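Local atomic coordinates of glycoside Hydrolase (Bacteroides uniformis, PDB entry 5T99), a protein that is a family 2 glycoside hydrolase that binds the sugar mimic d-galacto-isofagomine and probably removes galactose residues during the breakdown of agarose. Residues A[291-296]-A[443-448]; A[333-338]-A[361-366]; A[225-230]-A[264-269]. All coordinates share one frame; numbering follows the deposited sequence.

Interaction 1. Residues A[291-296]-A[443-448]. With EDO (1,2-ethanediol), chain J.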
loop_
_atom_site.group_PDB
_atom_site.type_symbol
_atom_site.label_atom_id
_atom_site.label_comp_id
_atom_site.label_asym_id
_atom_site.label_seq_id
_atom_site.Cartn_x
_atom_site.Cartn_y
_atom_site.Cartn_z
ATOM N N ARG A 291 12.786 17.620 2.708
ATOM C CA ARG A 291 12.213 17.701 4.045
ATOM C C ARG A 291 13.237 17.182 5.030
ATOM O O ARG A 291 14.068 16.342 4.672
ATOM C CB ARG A 291 10.873 16.928 4.144
ATOM C CG ARG A 291 10.923 15.444 4.535
ATOM C CD ARG A 291 11.475 14.588 3.427
ATOM N NE ARG A 291 11.620 13.175 3.808
ATOM C CZ ARG A 291 12.703 12.620 4.375
ATOM N NH1 ARG A 291 12.701 11.318 4.633
ATOM N NH2 ARG A 291 13.788 13.338 4.691
ATOM N N LYS A 292 13.181 17.711 6.248
ATOM C CA LYS A 292 13.991 17.214 7.354
ATOM C C LYS A 292 13.115 16.406 8.311
ATOM O O LYS A 292 11.907 16.675 8.464
ATOM C CB LYS A 292 14.726 18.338 8.108
ATOM C CG LYS A 292 13.851 19.382 8.791
ATOM C CD LYS A 292 14.699 20.529 9.335
ATOM C CE LYS A 292 13.866 21.668 9.916
ATOM N NZ LYS A 292 14.493 23.008 9.724
ATOM N N ILE A 293 13.729 15.390 8.910
ATOM C CA ILE A 293 13.079 14.593 9.939
ATOM C C ILE A 293 13.994 14.481 11.140
ATOM O O ILE A 293 15.209 14.550 11.033
ATOM C CB ILE A 293 12.640 13.192 9.449
ATOM C CG1 ILE A 293 13.810 12.406 8.844
ATOM C CG2 ILE A 293 11.481 13.319 8.466
ATOM C CD1 ILE A 293 13.601 10.911 8.864
ATOM N N CYS A 294 13.380 14.289 12.288
ATOM C CA CYS A 294 14.089 14.326 13.551
ATOM C C CYS A 294 13.207 13.622 14.576
ATOM O O CYS A 294 11.988 13.665 14.472
ATOM C CB CYS A 294 14.332 15.791 13.945
ATOM S SG CYS A 294 15.604 16.006 15.189
ATOM N N PHE A 295 13.814 12.956 15.550
ATOM C CA PHE A 295 13.051 12.344 16.627
ATOM C C PHE A 295 13.819 12.478 17.940
ATOM O O PHE A 295 15.055 12.510 17.960
ATOM C CB PHE A 295 12.745 10.870 16.305
ATOM C CG PHE A 295 13.952 9.989 16.369
ATOM C CD1 PHE A 295 14.299 9.349 17.552
ATOM C CD2 PHE A 295 14.785 9.854 15.266
ATOM C CE1 PHE A 295 15.450 8.570 17.624
ATOM C CE2 PHE A 295 15.932 9.069 15.332
ATOM C CZ PHE A 295 16.260 8.426 16.511
ATOM N N THR A 296 13.065 12.577 19.025
ATOM C CA THR A 296 13.595 12.454 20.379
ATOM C C THR A 296 12.775 11.395 21.098
ATOM O O THR A 296 11.828 10.826 20.532
ATOM C CB THR A 296 13.480 13.779 21.137
ATOM O OG1 THR A 296 12.102 14.046 21.455
ATOM C CG2 THR A 296 14.054 14.927 20.285
ATOM N N PRO A 443 21.802 6.315 7.546
ATOM C CA PRO A 443 21.635 6.953 8.860
ATOM C C PRO A 443 20.673 8.146 8.882
ATOM O O PRO A 443 20.447 8.682 9.957
ATOM C CB PRO A 443 23.051 7.404 9.216
ATOM C CG PRO A 443 23.708 7.609 7.899
ATOM C CD PRO A 443 23.139 6.569 6.981
ATOM N N THR A 444 20.105 8.540 7.734
ATOM C CA THR A 444 19.160 9.678 7.673
ATOM C C THR A 444 17.726 9.329 8.090
ATOM O O THR A 444 16.845 10.205 8.064
ATOM C CB THR A 444 19.088 10.313 6.261
ATOM O OG1 THR A 444 18.335 9.470 5.385
ATOM C CG2 THR A 444 20.484 10.548 5.693
ATOM N N ARG A 445 17.494 8.060 8.431
ATOM C CA ARG A 445 16.185 7.571 8.843
ATOM C C ARG A 445 16.367 6.560 9.962
ATOM O O ARG A 445 17.247 5.706 9.871
ATOM C CB ARG A 445 15.492 6.881 7.674
ATOM C CG ARG A 445 15.076 7.801 6.535
ATOM C CD ARG A 445 14.373 7.001 5.449
ATOM N NE ARG A 445 14.050 7.787 4.260
ATOM C CZ ARG A 445 14.896 8.120 3.285
ATOM N NH1 ARG A 445 16.175 7.759 3.314
ATOM N NH2 ARG A 445 14.448 8.843 2.259
ATOM N N PRO A 446 15.544 6.650 11.022
ATOM C CA PRO A 446 15.680 5.703 12.133
ATOM C C PRO A 446 15.200 4.296 11.826
ATOM O O PRO A 446 14.327 4.111 10.976
ATOM C CB PRO A 446 14.804 6.319 13.225
ATOM C CG PRO A 446 13.821 7.149 12.489
ATOM C CD PRO A 446 14.602 7.736 11.365
ATOM N N SER A 447 15.787 3.317 12.517
ATOM C CA SER A 447 15.285 1.950 12.519
ATOM C C SER A 447 14.159 1.818 13.536
ATOM O O SER A 447 14.090 2.555 14.517
ATOM C CB SER A 447 16.402 0.981 12.881
ATOM O OG SER A 447 16.904 1.230 14.184
ATOM N N THR A 448 13.286 0.851 13.305
ATOM C CA THR A 448 12.208 0.548 14.229
ATOM C C THR A 448 11.845 -0.930 14.108
ATOM O O THR A 448 12.432 -1.666 13.302
ATOM C CB THR A 448 10.989 1.462 13.951
ATOM O OG1 THR A 448 10.003 1.338 14.989
ATOM C CG2 THR A 448 10.367 1.132 12.607
HETATM C C1 EDO J . 15.608 11.849 0.935
HETATM O O1 EDO J . 16.586 10.792 0.754
HETATM C C2 EDO J . 15.411 12.700 -0.325
HETATM O O2 EDO J . 14.074 12.603 -0.861
HETATM O O HOH W 1 15.449 11.231 5.448
#
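P446 meets two side chains of strand 293-296. Its CB lies 3.6 Å from CE2 of F295, and the ring approaches the proline obliquely. At the other corner its CD is 4.2 Å from CD1 of I293. F295 and P446 run past each other in opposite directions. I293 has CG1 between its backbone N and carbonyl carbon (chi1 55°), which helps bring CD1 to 3.4 Å from O of T444. The same methyl rests near CG of R445. F300 and L302 of the neighbouring hairpin strand back I293. The contact thus lays the hairpin that opens the alpha/beta barrel domain against the turn leading from helix 427-441 into barrel strand 447-451.

At the far end R291 and R445 cross at about a right angle, their guanidinium planes 60° apart. NH1 of R291 is 3.8 Å from NE of R445. Both groups are busy elsewhere: R291 NE binds O of P407, and R445 makes a salt bridge with D442 and binds the carbonyls of R404, H406 and V409. A water accepts from NH2 of R291 at 2.8 Å and donates to O of T444, whose side chain binds D442. A leucine in place of R445 would probably leave D442 without its charged mate and remove the bonds to those three carbonyls. An ethanediol, probably from the crystallisation liquor, accepts a weak bond from R445 NH2. The two positive groups lie close probably because carbonyls and D442 offset their charge, while the direct joining of the segments is left to the apolar touches of I293 and F295.

Interaction 2. Residues A[333-338]-A[361-366]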
loop_
_atom_site.group_PDB
_atom_site.type_symbol
_atom_site.label_atom_id
_atom_site.label_comp_id
_atom_site.label_asym_id
_atom_site.label_seq_id
_atom_site.Cartn_x
_atom_site.Cartn_y
_atom_site.Cartn_z
ATOM N N LYS A 333 -6.873 3.630 -3.147
ATOM C CA LYS A 333 -6.700 3.157 -1.766
ATOM C C LYS A 333 -6.106 4.244 -0.865
ATOM O O LYS A 333 -6.636 4.523 0.187
ATOM C CB LYS A 333 -5.834 1.896 -1.742
ATOM C CG LYS A 333 -5.707 1.254 -0.375
ATOM C CD LYS A 333 -5.294 -0.206 -0.465
ATOM C CE LYS A 333 -3.910 -0.388 -1.062
ATOM N NZ LYS A 333 -3.576 -1.836 -1.182
ATOM N N LEU A 334 -5.040 4.889 -1.311
ATOM C CA LEU A 334 -4.412 5.960 -0.530
ATOM C C LEU A 334 -5.296 7.203 -0.400
ATOM O O LEU A 334 -5.347 7.813 0.679
ATOM C CB LEU A 334 -3.031 6.311 -1.110
ATOM C CG LEU A 334 -2.008 5.166 -1.007
ATOM C CD1 LEU A 334 -0.732 5.522 -1.735
ATOM C CD2 LEU A 334 -1.691 4.834 0.444
ATOM N N GLN A 335 -6.008 7.556 -1.475
ATOM C CA GLN A 335 -6.955 8.682 -1.448
ATOM C C GLN A 335 -8.076 8.477 -0.422
ATOM O O GLN A 335 -8.429 9.400 0.330
ATOM C CB GLN A 335 -7.582 8.888 -2.818
ATOM C CG GLN A 335 -6.662 9.543 -3.827
ATOM C CD GLN A 335 -7.265 9.587 -5.220
ATOM O OE1 GLN A 335 -8.151 8.793 -5.561
ATOM N NE2 GLN A 335 -6.783 10.518 -6.039
ATOM N N ILE A 336 -8.624 7.264 -0.405
ATOM C CA ILE A 336 -9.677 6.909 0.556
ATOM C C ILE A 336 -9.120 6.984 1.978
ATOM O O ILE A 336 -9.750 7.569 2.861
ATOM C CB ILE A 336 -10.335 5.550 0.203
ATOM C CG1 ILE A 336 -11.223 5.732 -1.042
ATOM C CG2 ILE A 336 -11.165 5.001 1.354
ATOM C CD1 ILE A 336 -11.617 4.441 -1.727
ATOM N N MET A 337 -7.921 6.454 2.186
ATOM C CA MET A 337 -7.252 6.617 3.485
ATOM C C MET A 337 -7.046 8.104 3.862
ATOM O O MET A 337 -7.331 8.487 5.006
ATOM C CB MET A 337 -5.948 5.814 3.534
ATOM C CG MET A 337 -6.150 4.305 3.499
ATOM S SD MET A 337 -6.931 3.642 4.994
ATOM C CE MET A 337 -8.658 3.601 4.512
ATOM N N LYS A 338 -6.631 8.951 2.920
ATOM C CA LYS A 338 -6.490 10.396 3.225
ATOM C C LYS A 338 -7.826 11.070 3.608
ATOM O O LYS A 338 -7.835 11.984 4.437
ATOM C CB LYS A 338 -5.782 11.165 2.099
ATOM C CG LYS A 338 -4.269 11.013 2.148
ATOM C CD LYS A 338 -3.573 11.392 0.843
ATOM C CE LYS A 338 -3.630 12.889 0.529
ATOM N NZ LYS A 338 -3.042 13.717 1.600
ATOM N N ASP A 361 4.960 9.443 -1.745
ATOM C CA ASP A 361 5.745 10.660 -2.019
ATOM C C ASP A 361 4.844 11.785 -2.568
ATOM O O ASP A 361 4.789 12.883 -1.997
ATOM C CB ASP A 361 6.867 10.398 -3.042
ATOM C CG ASP A 361 7.970 9.473 -2.529
ATOM O OD1 ASP A 361 8.102 9.265 -1.315
ATOM O OD2 ASP A 361 8.739 8.961 -3.375
ATOM N N ARG A 362 4.148 11.486 -3.669
ATOM C CA ARG A 362 3.251 12.439 -4.341
ATOM C C ARG A 362 2.069 12.915 -3.496
ATOM O O ARG A 362 1.607 14.034 -3.675
ATOM C CB ARG A 362 2.719 11.848 -5.649
ATOM C CG ARG A 362 3.369 12.434 -6.886
ATOM C CD ARG A 362 3.102 11.621 -8.148
ATOM N NE ARG A 362 1.795 10.965 -8.178
ATOM C CZ ARG A 362 0.651 11.556 -8.512
ATOM N NH1 ARG A 362 -0.473 10.854 -8.508
ATOM N NH2 ARG A 362 0.627 12.847 -8.832
ATOM N N MET A 363 1.591 12.068 -2.586
ATOM C CA MET A 363 0.397 12.365 -1.763
ATOM C C MET A 363 0.705 12.813 -0.321
ATOM O O MET A 363 -0.215 13.016 0.479
ATOM C CB MET A 363 -0.540 11.148 -1.771
ATOM C CG MET A 363 -1.146 10.857 -3.146
ATOM S SD MET A 363 -1.921 9.233 -3.287
ATOM C CE MET A 363 -3.336 9.486 -2.229
ATOM N N GLY A 364 1.992 12.945 0.015
ATOM C CA GLY A 364 2.407 13.518 1.284
ATOM C C GLY A 364 2.243 12.641 2.505
ATOM O O GLY A 364 2.106 13.153 3.614
ATOM N N LEU A 365 2.284 11.332 2.319
ATOM C CA LEU A 365 2.151 10.391 3.425
ATOM C C LEU A 365 3.522 9.934 3.908
ATOM O O LEU A 365 4.402 9.667 3.097
ATOM C CB LEU A 365 1.361 9.165 2.972
ATOM C CG LEU A 365 -0.093 9.397 2.559
ATOM C CD1 LEU A 365 -0.631 8.136 1.895
ATOM C CD2 LEU A 365 -0.964 9.785 3.749
ATOM N N VAL A 366 3.700 9.816 5.224
ATOM C CA VAL A 366 4.949 9.293 5.771
ATOM C C VAL A 366 4.824 7.785 5.892
ATOM O O VAL A 366 3.733 7.274 6.154
ATOM C CB VAL A 366 5.389 9.993 7.078
ATOM C CG1 VAL A 366 5.735 11.443 6.772
ATOM C CG2 VAL A 366 4.349 9.919 8.191
#
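M363 reaches across to the neighbouring helix 327-339 and sets its terminal methyl against the backbone of L334 and Q335. CE of M363 is 3.4 Å from CB of L334 and equally close, 3.4 Å, to N of Q335; it also meets CG of Q335 at 3.7 Å. The bend at the end of the chain (chi3 70°) turns CE onto this surface, while SD stays over the leucine. Q335 crosses M363 at about a right angle, and its amide oxygen is taken by R328. Deeper in, CD2 of L334 meets CD1 of L365 at 3.8 Å. I345 touches both leucines, so this side of the contact faces barrel strand 344-346.

The two helices belong to successive beta-alpha units of the barrel. Helix 327-339 follows strand 305-313, and helix 354-363 follows strand 344-346. The second helix ends in a Schellman motif. G364 takes a positive phi of 75°, and the chain then turns through L365 into strand 366-370.

K338 closes the outer side. Its CG lies 3.9 Å from CD2 of L365, and its CD packs 3.6 Å from CE of M363. Bends at chi3 and chi4 then curl the amine back, and NZ donates to O of M363 at 3.1 Å. The C=O...N angle is 161°, so the donor sits almost straight ahead of the carbonyl. The positive charge lies at the C-terminal end of helix 354-363, where it would probably be favoured by the helix dipole.

Interaction 3. Residues A[225-230]-A[264-269]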
loop_
_atom_site.group_PDB
_atom_site.type_symbol
_atom_site.label_atom_id
_atom_site.label_comp_id
_atom_site.label_asym_id
_atom_site.label_seq_id
_atom_site.Cartn_x
_atom_site.Cartn_y
_atom_site.Cartn_z
ATOM N N ASN A 225 12.318 21.109 -11.452
ATOM C CA ASN A 225 11.136 21.424 -10.645
ATOM C C ASN A 225 9.872 20.765 -11.203
ATOM O O ASN A 225 9.919 20.076 -12.230
ATOM C CB ASN A 225 10.993 22.959 -10.408
ATOM C CG ASN A 225 10.533 23.747 -11.635
ATOM O OD1 ASN A 225 10.113 23.203 -12.657
ATOM N ND2 ASN A 225 10.617 25.060 -11.523
ATOM N N ALA A 226 8.763 20.979 -10.499
ATOM C CA ALA A 226 7.457 20.446 -10.861
ATOM C C ALA A 226 6.942 20.867 -12.239
ATOM O O ALA A 226 6.161 20.119 -12.814
ATOM C CB ALA A 226 6.430 20.809 -9.794
ATOM N N GLN A 227 7.369 22.025 -12.766
ATOM C CA GLN A 227 6.963 22.455 -14.128
ATOM C C GLN A 227 7.875 21.928 -15.244
ATOM O O GLN A 227 7.684 22.301 -16.405
ATOM C CB GLN A 227 6.860 23.991 -14.297
ATOM C CG GLN A 227 6.581 24.849 -13.071
ATOM C CD GLN A 227 5.464 24.333 -12.210
ATOM O OE1 GLN A 227 4.527 23.694 -12.687
ATOM N NE2 GLN A 227 5.555 24.606 -10.920
ATOM N N GLY A 228 8.863 21.091 -14.914
ATOM C CA GLY A 228 9.813 20.571 -15.905
ATOM C C GLY A 228 11.022 21.452 -16.202
ATOM O O GLY A 228 11.817 21.096 -17.067
ATOM N N GLU A 229 11.197 22.565 -15.478
ATOM C CA GLU A 229 12.325 23.494 -15.717
ATOM C C GLU A 229 13.535 23.172 -14.817
ATOM O O GLU A 229 13.393 22.994 -13.604
ATOM C CB GLU A 229 11.891 24.966 -15.528
ATOM C CG GLU A 229 10.949 25.514 -16.619
ATOM C CD GLU A 229 11.660 25.928 -17.926
ATOM O OE1 GLU A 229 11.482 27.090 -18.348
ATOM O OE2 GLU A 229 12.391 25.120 -18.554
ATOM N N THR A 230 14.719 23.090 -15.420
ATOM C CA THR A 230 15.956 22.869 -14.680
ATOM C C THR A 230 16.267 24.133 -13.901
ATOM O O THR A 230 16.448 25.186 -14.506
ATOM C CB THR A 230 17.155 22.559 -15.603
ATOM O OG1 THR A 230 16.891 21.400 -16.410
ATOM C CG2 THR A 230 18.421 22.325 -14.778
ATOM N N ASN A 264 1.565 20.005 1.251
ATOM C CA ASN A 264 2.175 20.341 -0.042
ATOM C C ASN A 264 3.369 19.427 -0.347
ATOM O O ASN A 264 4.525 19.762 -0.056
ATOM C CB ASN A 264 2.517 21.824 -0.071
ATOM C CG ASN A 264 1.254 22.689 -0.042
ATOM O OD1 ASN A 264 0.536 22.777 -1.041
ATOM N ND2 ASN A 264 0.953 23.288 1.118
ATOM N N PRO A 265 3.072 18.234 -0.899
ATOM C CA PRO A 265 4.070 17.191 -1.152
ATOM C C PRO A 265 4.820 17.414 -2.470
ATOM O O PRO A 265 4.713 16.631 -3.432
ATOM C CB PRO A 265 3.219 15.926 -1.174
ATOM C CG PRO A 265 1.916 16.387 -1.746
ATOM C CD PRO A 265 1.706 17.754 -1.194
ATOM N N TYR A 266 5.603 18.485 -2.478
ATOM C CA TYR A 266 6.292 18.925 -3.662
ATOM C C TYR A 266 7.496 18.016 -3.948
ATOM O O TYR A 266 8.312 17.773 -3.066
ATOM C CB TYR A 266 6.740 20.372 -3.476
ATOM C CG TYR A 266 7.236 21.008 -4.741
ATOM C CD1 TYR A 266 6.417 21.876 -5.473
ATOM C CD2 TYR A 266 8.532 20.747 -5.215
ATOM C CE1 TYR A 266 6.873 22.481 -6.632
ATOM C CE2 TYR A 266 9.005 21.341 -6.369
ATOM C CZ TYR A 266 8.173 22.208 -7.083
ATOM O OH TYR A 266 8.649 22.789 -8.242
ATOM N N MET A 267 7.592 17.556 -5.194
ATOM C CA MET A 267 8.621 16.636 -5.641
ATOM C C MET A 267 9.504 17.307 -6.670
ATOM O O MET A 267 9.015 18.035 -7.533
ATOM C CB MET A 267 7.974 15.412 -6.298
ATOM C CG MET A 267 7.196 14.519 -5.332
ATOM S SD MET A 267 8.253 13.849 -4.042
ATOM C CE MET A 267 9.233 12.675 -4.977
ATOM N N TYR A 268 10.800 17.052 -6.563
ATOM C CA TYR A 268 11.779 17.462 -7.560
ATOM C C TYR A 268 12.155 16.219 -8.334
ATOM O O TYR A 268 11.903 15.110 -7.886
ATOM C CB TYR A 268 13.029 18.058 -6.891
ATOM C CG TYR A 268 12.863 19.462 -6.362
ATOM C CD1 TYR A 268 13.141 20.565 -7.161
ATOM C CD2 TYR A 268 12.425 19.690 -5.069
ATOM C CE1 TYR A 268 12.996 21.865 -6.682
ATOM C CE2 TYR A 268 12.267 20.985 -4.569
ATOM C CZ TYR A 268 12.564 22.074 -5.375
ATOM O OH TYR A 268 12.422 23.349 -4.886
ATOM N N LYS A 269 12.760 16.428 -9.494
ATOM C CA LYS A 269 13.323 15.363 -10.321
ATOM C C LYS A 269 14.816 15.637 -10.578
ATOM O O LYS A 269 15.184 16.731 -11.019
ATOM C CB LYS A 269 12.561 15.276 -11.639
ATOM C CG LYS A 269 13.017 14.170 -12.585
ATOM C CD LYS A 269 12.167 14.117 -13.856
ATOM C CE LYS A 269 10.802 13.481 -13.594
ATOM N NZ LYS A 269 9.941 13.483 -14.820
HETATM O O HOH W 2 7.209 24.807 -8.869
#
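Y266 points its hydroxyl into the turn at N225 and A226, with the ring edge toward N225. CB of N225 lies near the plane of that ring, 3.2 Å from OH. The amide of N225 stands almost upright to the ring, the planes 84° apart. CB of A226 approaches from an oblique angle, 3.5 Å from CZ. With CG anti to the backbone N (chi1 -169°), the tyrosine extends far enough for OH to accept from A226 N. That bond is 2.9 Å long and close to straight, at 168°.

CE2 of Y266 sits 3.7 Å above the middle of one face of the Y268 ring, and CD1 of Y268 comes 4.1 Å from CA of N225. The Y268 hydroxyl binds N258 N.

The turn joins strands 215-224 and 230-240, which share a four-stranded antiparallel sheet of the family 2 beta-sandwich domain with strand 268-276. It is a type I turn with a G1 beta bulge: G228 N binds O of N225, and N225 N binds O of E229. OD1 of N225 braces it from within. It takes E229 N at 3.1 Å, the donor above the carbonyl plane, and Q227 N more weakly in an Asx turn.

A water 2.6 Å from OH of Y266 is also held weakly by Q227 NE2. One oxygen, meeting both a nearly straight N-H and a water, thus fixes turn against strand.

Interactions 2 and 3 touch directly, although they lie in different domains of the chain. CB of P265 is 3.4 Å from N of G364, and CE of M267 is 3.8 Å from CB of D361. This joins the sheet that holds strand 268-276 to the barrel helix 354-363. Interaction 1 stays apart, its nearest atoms about 6 Å from interaction 2 and about 7 Å from interaction 3. W260 and P407 bridge all three, since R291, D361 and M267 each contact both. Along the chain, interaction 2 is nested inside the loop closed by interaction 1. None of the six segments supplies a residue to the d-galacto-isofagomine pocket, which includes N416, E417 and E494.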